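Local coordinates for single-stranded DNA-binding protein (Thermus thermophilus, PDB 2CWA) that binds single-stranded DNA and probably recruits partner proteins to it during DNA replication, recombination and repair, at residues A[32-40]-A[121-129]; A[78-86]-A[168-176]. One frame throughout, in Å; residues are numbered along the deposited sequence.

Contact 1: residues A[32-40]-A[121-129]; sequences LTLAGQDLL and QPRLRAALN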
loop_
_atom_site.group_PDB
_atom_site.type_symbol
_atom_site.label_atom_id
_atom_site.label_comp_id
_atom_site.label_asym_id
_atom_site.label_seq_id
_atom_site.Cartn_x
_atom_site.Cartn_y
_atom_site.Cartn_z
ATOM N N LEU A 32 -0.412 -12.970 -2.565
ATOM C CA LEU A 32 -1.774 -12.730 -3.018
ATOM C C LEU A 32 -1.857 -11.363 -3.680
ATOM O O LEU A 32 -1.037 -10.487 -3.421
ATOM C CB LEU A 32 -2.750 -12.768 -1.830
ATOM C CG LEU A 32 -2.772 -14.000 -0.921
ATOM C CD1 LEU A 32 -1.588 -13.955 0.029
ATOM C CD2 LEU A 32 -4.059 -14.027 -0.125
ATOM N N THR A 33 -2.845 -11.189 -4.545
ATOM C CA THR A 33 -3.038 -9.911 -5.206
ATOM C C THR A 33 -4.441 -9.471 -4.827
ATOM O O THR A 33 -5.416 -10.139 -5.168
ATOM C CB THR A 33 -2.938 -10.036 -6.745
ATOM O OG1 THR A 33 -1.640 -10.528 -7.102
ATOM C CG2 THR A 33 -3.140 -8.677 -7.406
ATOM N N LEU A 34 -4.530 -8.373 -4.082
ATOM C CA LEU A 34 -5.824 -7.845 -3.663
ATOM C C LEU A 34 -6.184 -6.710 -4.591
ATOM O O LEU A 34 -5.343 -5.876 -4.919
ATOM C CB LEU A 34 -5.779 -7.326 -2.218
ATOM C CG LEU A 34 -6.001 -8.366 -1.114
ATOM C CD1 LEU A 34 -4.875 -9.393 -1.153
ATOM C CD2 LEU A 34 -6.055 -7.668 0.250
ATOM N N ALA A 35 -7.439 -6.685 -5.009
ATOM C CA ALA A 35 -7.906 -5.655 -5.918
ATOM C C ALA A 35 -9.161 -4.992 -5.372
ATOM O O ALA A 35 -10.067 -5.663 -4.868
ATOM C CB ALA A 35 -8.188 -6.264 -7.293
ATOM N N GLY A 36 -9.204 -3.672 -5.489
ATOM C CA GLY A 36 -10.353 -2.929 -5.016
ATOM C C GLY A 36 -10.445 -1.588 -5.707
ATOM O O GLY A 36 -9.534 -1.167 -6.422
ATOM N N GLN A 37 -11.565 -0.913 -5.508
ATOM C CA GLN A 37 -11.747 0.396 -6.107
ATOM C C GLN A 37 -12.674 1.198 -5.223
ATOM O O GLN A 37 -13.383 0.644 -4.380
ATOM C CB GLN A 37 -12.340 0.272 -7.513
ATOM C CG GLN A 37 -13.734 -0.318 -7.555
ATOM C CD GLN A 37 -14.298 -0.345 -8.966
ATOM O OE1 GLN A 37 -13.710 -0.940 -9.869
ATOM N NE2 GLN A 37 -15.442 0.302 -9.159
ATOM N N ASP A 38 -12.662 2.509 -5.410
ATOM C CA ASP A 38 -13.518 3.369 -4.615
ATOM C C ASP A 38 -13.706 4.682 -5.352
ATOM O O ASP A 38 -13.044 4.945 -6.358
ATOM C CB ASP A 38 -12.876 3.630 -3.249
ATOM C CG ASP A 38 -13.900 3.980 -2.179
ATOM O OD1 ASP A 38 -15.109 4.013 -2.492
ATOM O OD2 ASP A 38 -13.494 4.215 -1.021
ATOM N N LEU A 39 -14.626 5.496 -4.852
ATOM C CA LEU A 39 -14.884 6.800 -5.441
ATOM C C LEU A 39 -14.597 7.812 -4.337
ATOM O O LEU A 39 -15.278 7.833 -3.314
ATOM C CB LEU A 39 -16.343 6.904 -5.892
ATOM C CG LEU A 39 -16.658 7.925 -6.993
ATOM C CD1 LEU A 39 -18.149 7.900 -7.293
ATOM C CD2 LEU A 39 -16.224 9.316 -6.564
ATOM N N LEU A 40 -13.575 8.632 -4.538
ATOM C CA LEU A 40 -13.196 9.631 -3.549
ATOM C C LEU A 40 -13.914 10.947 -3.820
ATOM O O LEU A 40 -14.203 11.272 -4.972
ATOM C CB LEU A 40 -11.684 9.854 -3.592
ATOM C CG LEU A 40 -10.842 8.580 -3.674
ATOM C CD1 LEU A 40 -9.364 8.941 -3.622
ATOM C CD2 LEU A 40 -11.213 7.644 -2.533
ATOM N N GLN A 121 -10.485 -10.066 -14.218
ATOM C CA GLN A 121 -10.168 -10.151 -12.795
ATOM C C GLN A 121 -11.105 -9.279 -11.966
ATOM O O GLN A 121 -11.403 -8.144 -12.334
ATOM C CB GLN A 121 -8.726 -9.712 -12.542
ATOM C CG GLN A 121 -7.690 -10.469 -13.344
ATOM C CD GLN A 121 -6.291 -9.946 -13.102
ATOM O OE1 GLN A 121 -6.044 -8.742 -13.173
ATOM N NE2 GLN A 121 -5.366 -10.849 -12.820
ATOM N N PRO A 122 -11.576 -9.801 -10.824
ATOM C CA PRO A 122 -12.481 -9.043 -9.957
ATOM C C PRO A 122 -11.802 -7.990 -9.084
ATOM O O PRO A 122 -10.661 -8.163 -8.651
ATOM C CB PRO A 122 -13.147 -10.135 -9.127
ATOM C CG PRO A 122 -12.051 -11.131 -8.958
ATOM C CD PRO A 122 -11.457 -11.197 -10.363
ATOM N N ARG A 123 -12.516 -6.891 -8.853
ATOM C CA ARG A 123 -12.057 -5.798 -7.998
ATOM C C ARG A 123 -13.238 -5.451 -7.098
ATOM O O ARG A 123 -14.365 -5.296 -7.579
ATOM C CB ARG A 123 -11.679 -4.557 -8.814
ATOM C CG ARG A 123 -10.475 -4.720 -9.718
ATOM C CD ARG A 123 -9.978 -3.365 -10.199
ATOM N NE ARG A 123 -11.052 -2.550 -10.760
ATOM C CZ ARG A 123 -10.857 -1.527 -11.587
ATOM N NH1 ARG A 123 -9.626 -1.193 -11.953
ATOM N NH2 ARG A 123 -11.891 -0.838 -12.052
ATOM N N LEU A 124 -12.989 -5.336 -5.798
ATOM C CA LEU A 124 -14.056 -5.002 -4.857
ATOM C C LEU A 124 -14.398 -3.513 -4.908
ATOM O O LEU A 124 -13.517 -2.657 -4.790
ATOM C CB LEU A 124 -13.649 -5.376 -3.421
ATOM C CG LEU A 124 -14.658 -5.051 -2.306
ATOM C CD1 LEU A 124 -15.940 -5.868 -2.492
ATOM C CD2 LEU A 124 -14.036 -5.361 -0.943
ATOM N N ARG A 125 -15.681 -3.207 -5.080
ATOM C CA ARG A 125 -16.125 -1.818 -5.104
ATOM C C ARG A 125 -16.245 -1.372 -3.646
ATOM O O ARG A 125 -16.586 -2.177 -2.784
ATOM C CB ARG A 125 -17.480 -1.703 -5.806
ATOM C CG ARG A 125 -17.482 -2.298 -7.210
ATOM C CD ARG A 125 -18.786 -2.023 -7.940
ATOM N NE ARG A 125 -18.930 -0.610 -8.271
ATOM C CZ ARG A 125 -19.965 -0.100 -8.930
ATOM N NH1 ARG A 125 -20.953 -0.892 -9.334
ATOM N NH2 ARG A 125 -20.013 1.201 -9.188
ATOM N N ALA A 126 -15.959 -0.101 -3.376
ATOM C CA ALA A 126 -16.021 0.437 -2.011
ATOM C C ALA A 126 -15.087 -0.358 -1.089
ATOM O O ALA A 126 -15.432 -0.673 0.056
ATOM C CB ALA A 126 -17.461 0.380 -1.480
ATOM N N ALA A 127 -13.896 -0.666 -1.597
ATOM C CA ALA A 127 -12.900 -1.432 -0.849
ATOM C C ALA A 127 -12.242 -0.614 0.264
ATOM O O ALA A 127 -12.502 0.580 0.420
ATOM C CB ALA A 127 -11.818 -1.951 -1.816
ATOM N N LEU A 128 -11.389 -1.271 1.043
ATOM C CA LEU A 128 -10.665 -0.591 2.112
ATOM C C LEU A 128 -9.191 -0.574 1.743
ATOM O O LEU A 128 -8.623 -1.605 1.377
ATOM C CB LEU A 128 -10.848 -1.311 3.457
ATOM C CG LEU A 128 -9.983 -0.734 4.588
ATOM C CD1 LEU A 128 -10.378 0.714 4.856
ATOM C CD2 LEU A 128 -10.142 -1.573 5.856
ATOM N N ASN A 129 -8.587 0.606 1.830
ATOM C CA ASN A 129 -7.176 0.805 1.522
ATOM C C ASN A 129 -6.728 1.934 2.426
ATOM O O ASN A 129 -6.807 3.109 2.065
ATOM C CB ASN A 129 -6.999 1.198 0.045
ATOM C CG ASN A 129 -5.541 1.395 -0.343
ATOM O OD1 ASN A 129 -4.647 1.399 0.505
ATOM N ND2 ASN A 129 -5.298 1.576 -1.640
HETATM O O HOH W 1 -14.554 2.394 0.351
#
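The side chains of Gln-37 and Arg-123 cross at about a right angle, with amide and guanidinium planes 68° apart, so that Gln-37 OE1 comes to the NE and NH2 side of the arginine obliquely. Both bonds are weak and bent: Arg-123 NH2 to Gln-37 OE1 spans 2.8 Å, and Arg-123 NE reaches the same oxygen at 3.2 Å. Arg-125 runs alongside Gln-37 and points the same way, its NE 3.7 Å from Gln-37 NE2 with no hydrogen bond between them. Gln-37 can lie between the two arginines because its CG sits between the backbone N and the carbonyl carbon (chi1 64°) and the chain then extends. Behind this layer the backbones pair in parallel at Gly-36 and Leu-124. Leu-124 N donates almost straight to Ala-35 O, and Gln-37 N donates to Leu-124 O at 2.7 Å. The absent side chain of Gly-36 matters, since a CB there would clash with Ala-127 CB, which rests 3.7 Å from Gly-36 CA. After Arg-125 the chain turns, and Ala-127 N binds Gln-37 O at 3.1 Å. A water joins Asp-38 OD2 to Ala-127 O just beyond. Strand 122-125 thereby adds a short parallel strand to strand 28-39, which also pairs antiparallel with 5-22 and 49-59, while Leu-124 packs on Ile-11 and Leu-75. Three backbone bonds thus set the register around Gly-36, whereas the bent arginine-glutamine bonds probably add little directional hold, and Pro-122 O is buried 3.4 Å from Ala-35 CB without a hydrogen-bond partner.

Contact 2: residues A[78-86]-A[168-176]; sequences VEGRLEYRQ and ERTHFVEVQ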
loop_
_atom_site.group_PDB
_atom_site.type_symbol
_atom_site.label_atom_id
_atom_site.label_comp_id
_atom_site.label_asym_id
_atom_site.label_seq_id
_atom_site.Cartn_x
_atom_site.Cartn_y
_atom_site.Cartn_z
ATOM N N VAL A 78 -6.921 -7.898 5.127
ATOM C CA VAL A 78 -5.528 -8.088 5.467
ATOM C C VAL A 78 -5.032 -7.001 6.401
ATOM O O VAL A 78 -5.304 -5.815 6.188
ATOM C CB VAL A 78 -4.644 -8.091 4.199
ATOM C CG1 VAL A 78 -3.193 -7.848 4.562
ATOM C CG2 VAL A 78 -4.779 -9.422 3.487
ATOM N N GLU A 79 -4.328 -7.423 7.449
ATOM C CA GLU A 79 -3.731 -6.495 8.396
ATOM C C GLU A 79 -2.234 -6.726 8.258
ATOM O O GLU A 79 -1.744 -7.847 8.452
ATOM C CB GLU A 79 -4.169 -6.784 9.842
ATOM C CG GLU A 79 -3.439 -5.865 10.836
ATOM C CD GLU A 79 -3.903 -6.014 12.281
ATOM O OE1 GLU A 79 -4.624 -6.980 12.587
ATOM O OE2 GLU A 79 -3.533 -5.160 13.112
ATOM N N GLY A 80 -1.498 -5.675 7.926
ATOM C CA GLY A 80 -0.074 -5.851 7.750
ATOM C C GLY A 80 0.745 -4.605 7.969
ATOM O O GLY A 80 0.397 -3.732 8.768
ATOM N N ARG A 81 1.839 -4.521 7.230
ATOM C CA ARG A 81 2.751 -3.406 7.351
ATOM C C ARG A 81 3.632 -3.342 6.120
ATOM O O ARG A 81 3.723 -4.309 5.362
ATOM C CB ARG A 81 3.614 -3.599 8.594
ATOM C CG ARG A 81 4.227 -4.979 8.664
ATOM C CD ARG A 81 4.649 -5.351 10.086
ATOM N NE ARG A 81 4.962 -6.772 10.164
ATOM C CZ ARG A 81 5.970 -7.350 9.517
ATOM N NH1 ARG A 81 6.175 -8.655 9.642
ATOM N NH2 ARG A 81 6.783 -6.624 8.757
ATOM N N LEU A 82 4.278 -2.200 5.931
ATOM C CA LEU A 82 5.165 -2.002 4.800
ATOM C C LEU A 82 6.571 -2.432 5.194
ATOM O O LEU A 82 7.000 -2.213 6.325
ATOM C CB LEU A 82 5.155 -0.534 4.388
ATOM C CG LEU A 82 3.760 0.008 4.047
ATOM C CD1 LEU A 82 3.872 1.470 3.667
ATOM C CD2 LEU A 82 3.158 -0.786 2.904
ATOM N N GLU A 83 7.282 -3.038 4.254
ATOM C CA GLU A 83 8.629 -3.516 4.516
ATOM C C GLU A 83 9.550 -3.088 3.376
ATOM O O GLU A 83 9.359 -3.472 2.222
ATOM C CB GLU A 83 8.584 -5.037 4.667
ATOM C CG GLU A 83 9.859 -5.683 5.158
ATOM C CD GLU A 83 9.611 -7.106 5.615
ATOM O OE1 GLU A 83 8.979 -7.290 6.678
ATOM O OE2 GLU A 83 10.034 -8.040 4.903
ATOM N N TYR A 84 10.547 -2.284 3.720
ATOM C CA TYR A 84 11.498 -1.749 2.757
ATOM C C TYR A 84 12.773 -2.578 2.603
ATOM O O TYR A 84 13.269 -3.154 3.566
ATOM C CB TYR A 84 11.874 -0.335 3.177
ATOM C CG TYR A 84 12.862 0.342 2.267
ATOM C CD1 TYR A 84 12.450 0.926 1.071
ATOM C CD2 TYR A 84 14.211 0.402 2.601
ATOM C CE1 TYR A 84 13.359 1.556 0.229
ATOM C CE2 TYR A 84 15.126 1.026 1.769
ATOM C CZ TYR A 84 14.692 1.603 0.584
ATOM O OH TYR A 84 15.595 2.228 -0.241
ATOM N N ARG A 85 13.298 -2.611 1.380
ATOM C CA ARG A 85 14.526 -3.334 1.057
ATOM C C ARG A 85 15.221 -2.680 -0.138
ATOM O O ARG A 85 14.569 -2.318 -1.118
ATOM C CB ARG A 85 14.221 -4.801 0.728
ATOM C CG ARG A 85 15.323 -5.493 -0.078
ATOM C CD ARG A 85 15.058 -6.984 -0.283
ATOM N NE ARG A 85 15.270 -7.749 0.944
ATOM C CZ ARG A 85 15.220 -9.077 1.024
ATOM N NH1 ARG A 85 14.964 -9.805 -0.057
ATOM N NH2 ARG A 85 15.431 -9.679 2.188
ATOM N N GLN A 86 16.541 -2.528 -0.051
ATOM C CA GLN A 86 17.317 -1.933 -1.135
ATOM C C GLN A 86 18.022 -3.013 -1.946
ATOM O O GLN A 86 19.099 -3.472 -1.570
ATOM C CB GLN A 86 18.365 -0.964 -0.587
ATOM C CG GLN A 86 17.787 0.277 0.048
ATOM C CD GLN A 86 18.847 1.293 0.417
ATOM O OE1 GLN A 86 18.542 2.356 0.961
ATOM N NE2 GLN A 86 20.104 0.975 0.121
ATOM N N GLU A 168 16.829 -3.221 14.946
ATOM C CA GLU A 168 16.095 -2.024 14.542
ATOM C C GLU A 168 16.416 -1.645 13.098
ATOM O O GLU A 168 17.582 -1.500 12.728
ATOM C CB GLU A 168 16.437 -0.853 15.464
ATOM C CG GLU A 168 15.777 0.457 15.060
ATOM C CD GLU A 168 16.015 1.568 16.065
ATOM O OE1 GLU A 168 15.603 1.409 17.235
ATOM O OE2 GLU A 168 16.612 2.599 15.686
ATOM N N ARG A 169 15.376 -1.484 12.287
ATOM C CA ARG A 169 15.561 -1.125 10.886
ATOM C C ARG A 169 14.689 0.061 10.477
ATOM O O ARG A 169 13.737 0.420 11.174
ATOM C CB ARG A 169 15.258 -2.328 9.993
ATOM C CG ARG A 169 13.869 -2.898 10.176
ATOM C CD ARG A 169 13.635 -4.082 9.252
ATOM N NE ARG A 169 12.295 -4.637 9.424
ATOM C CZ ARG A 169 11.803 -5.649 8.717
ATOM N NH1 ARG A 169 12.541 -6.229 7.778
ATOM N NH2 ARG A 169 10.569 -6.079 8.946
ATOM N N THR A 170 15.021 0.659 9.339
ATOM C CA THR A 170 14.287 1.811 8.834
ATOM C C THR A 170 13.618 1.496 7.499
ATOM O O THR A 170 14.238 0.923 6.601
ATOM C CB THR A 170 15.230 3.012 8.643
ATOM O OG1 THR A 170 15.908 3.283 9.876
ATOM C CG2 THR A 170 14.447 4.254 8.207
ATOM N N HIS A 171 12.346 1.864 7.385
ATOM C CA HIS A 171 11.588 1.652 6.161
ATOM C C HIS A 171 11.376 3.019 5.516
ATOM O O HIS A 171 10.850 3.938 6.148
ATOM C CB HIS A 171 10.242 1.011 6.482
ATOM C CG HIS A 171 10.356 -0.303 7.184
ATOM N ND1 HIS A 171 10.887 -1.425 6.583
ATOM C CD2 HIS A 171 10.025 -0.672 8.444
ATOM C CE1 HIS A 171 10.878 -2.428 7.443
ATOM N NE2 HIS A 171 10.360 -1.997 8.580
ATOM N N PHE A 172 11.802 3.158 4.266
ATOM C CA PHE A 172 11.655 4.420 3.551
ATOM C C PHE A 172 10.398 4.368 2.699
ATOM O O PHE A 172 10.160 3.393 1.986
ATOM C CB PHE A 172 12.890 4.670 2.690
ATOM C CG PHE A 172 14.148 4.854 3.490
ATOM C CD1 PHE A 172 14.409 6.057 4.133
ATOM C CD2 PHE A 172 15.061 3.813 3.624
ATOM C CE1 PHE A 172 15.564 6.224 4.902
ATOM C CE2 PHE A 172 16.216 3.967 4.391
ATOM C CZ PHE A 172 16.467 5.176 5.031
ATOM N N VAL A 173 9.591 5.422 2.783
ATOM C CA VAL A 173 8.334 5.486 2.049
ATOM C C VAL A 173 8.149 6.835 1.355
ATOM O O VAL A 173 8.414 7.894 1.940
ATOM C CB VAL A 173 7.129 5.266 3.006
ATOM C CG1 VAL A 173 5.827 5.173 2.216
ATOM C CG2 VAL A 173 7.337 4.013 3.826
ATOM N N GLU A 174 7.718 6.784 0.098
ATOM C CA GLU A 174 7.453 7.996 -0.674
ATOM C C GLU A 174 6.001 8.377 -0.400
ATOM O O GLU A 174 5.100 7.554 -0.549
ATOM C CB GLU A 174 7.649 7.737 -2.173
ATOM C CG GLU A 174 9.112 7.561 -2.593
ATOM C CD GLU A 174 9.939 8.821 -2.379
ATOM O OE1 GLU A 174 9.557 9.891 -2.890
ATOM O OE2 GLU A 174 10.983 8.746 -1.703
ATOM N N VAL A 175 5.775 9.618 0.013
ATOM C CA VAL A 175 4.420 10.063 0.316
ATOM C C VAL A 175 4.039 11.252 -0.559
ATOM O O VAL A 175 4.767 12.237 -0.629
ATOM C CB VAL A 175 4.289 10.465 1.800
ATOM C CG1 VAL A 175 2.845 10.805 2.124
ATOM C CG2 VAL A 175 4.784 9.323 2.686
ATOM N N GLN A 176 2.887 11.143 -1.212
ATOM C CA GLN A 176 2.390 12.190 -2.104
ATOM C C GLN A 176 1.110 12.803 -1.548
ATOM O O GLN A 176 0.242 12.093 -1.042
ATOM C CB GLN A 176 2.127 11.596 -3.493
ATOM C CG GLN A 176 1.422 12.532 -4.477
ATOM C CD GLN A 176 1.169 11.860 -5.823
ATOM O OE1 GLN A 176 1.304 10.643 -5.955
ATOM N NE2 GLN A 176 0.787 12.651 -6.822
HETATM O O HOH W 2 14.483 -1.863 5.999
#
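Glu-83 OE1 is gripped by two arginines, one from each segment. Arg-81 NH2, from its own strand, meets it nearly head-on at 3.1 Å, with the oxygen in the guanidinium plane; Arg-169 NH2 descends from above the carboxylate plane at 3.0 Å. The two NH2 groups are 3.8 Å apart, and the carboxylate probably offsets their like charges, together with Asp-102 beside Arg-81 and Glu-161 beside Arg-169. Replacing Glu-83 by an alanine removes the carboxylate, which would probably leave these NH2 atoms close together without the anion that joins them. Next along the strand, Tyr-84 N donates to His-171 ND1 at 3.0 Å, almost straight though tilted from the imidazole plane. Leu-82 O lies over one face of that ring, whose CE1 sits 3.3 Å above the Arg-169 guanidinium plane, toward its rim. Tyr-84, its CG anti to the backbone N (chi1 180°), extends its ring to Phe-172 in a T-shaped stack, the phenylalanine edge directed at the tyrosine face with planes 80° apart. Phe-172 CB also sits over the tyrosine ring in a CH-pi contact, 4.0 Å from the centroid. The strands cross at 100° with no backbone-to-backbone bond between them; side chains, the Tyr-84 amide and a water linking Tyr-84 O to Thr-170 O join the two OB-fold domains. With ND1 accepting an amide proton and NE2 bonded to Glu-161, the histidine ring is probably fixed in one orientation.

Overall arrangement
The two contacts lie on opposite sides of the chain's centre, with their own centres about 21 Å apart. Their segments alternate along the sequence: 32-40, 78-86, 121-129, then 168-176. Strands 28-39 and 75-85, which supply the first segment of each contact, both pair antiparallel with strand 5-22 in the first OB-fold domain, and the contacts meet there through Leu-34 CD2 and Val-78 CG2, 3.9 Å apart. Contact 1 joins strand 122-125 and the start of strand 128-145 to strand 28-39; contact 2 sets strand 169-178 of the second domain across strand 75-85 of the first. Together with the antiparallel pairing of strands 5-22 and 128-145, contact 2 holds the two OB-fold domains directly against each other.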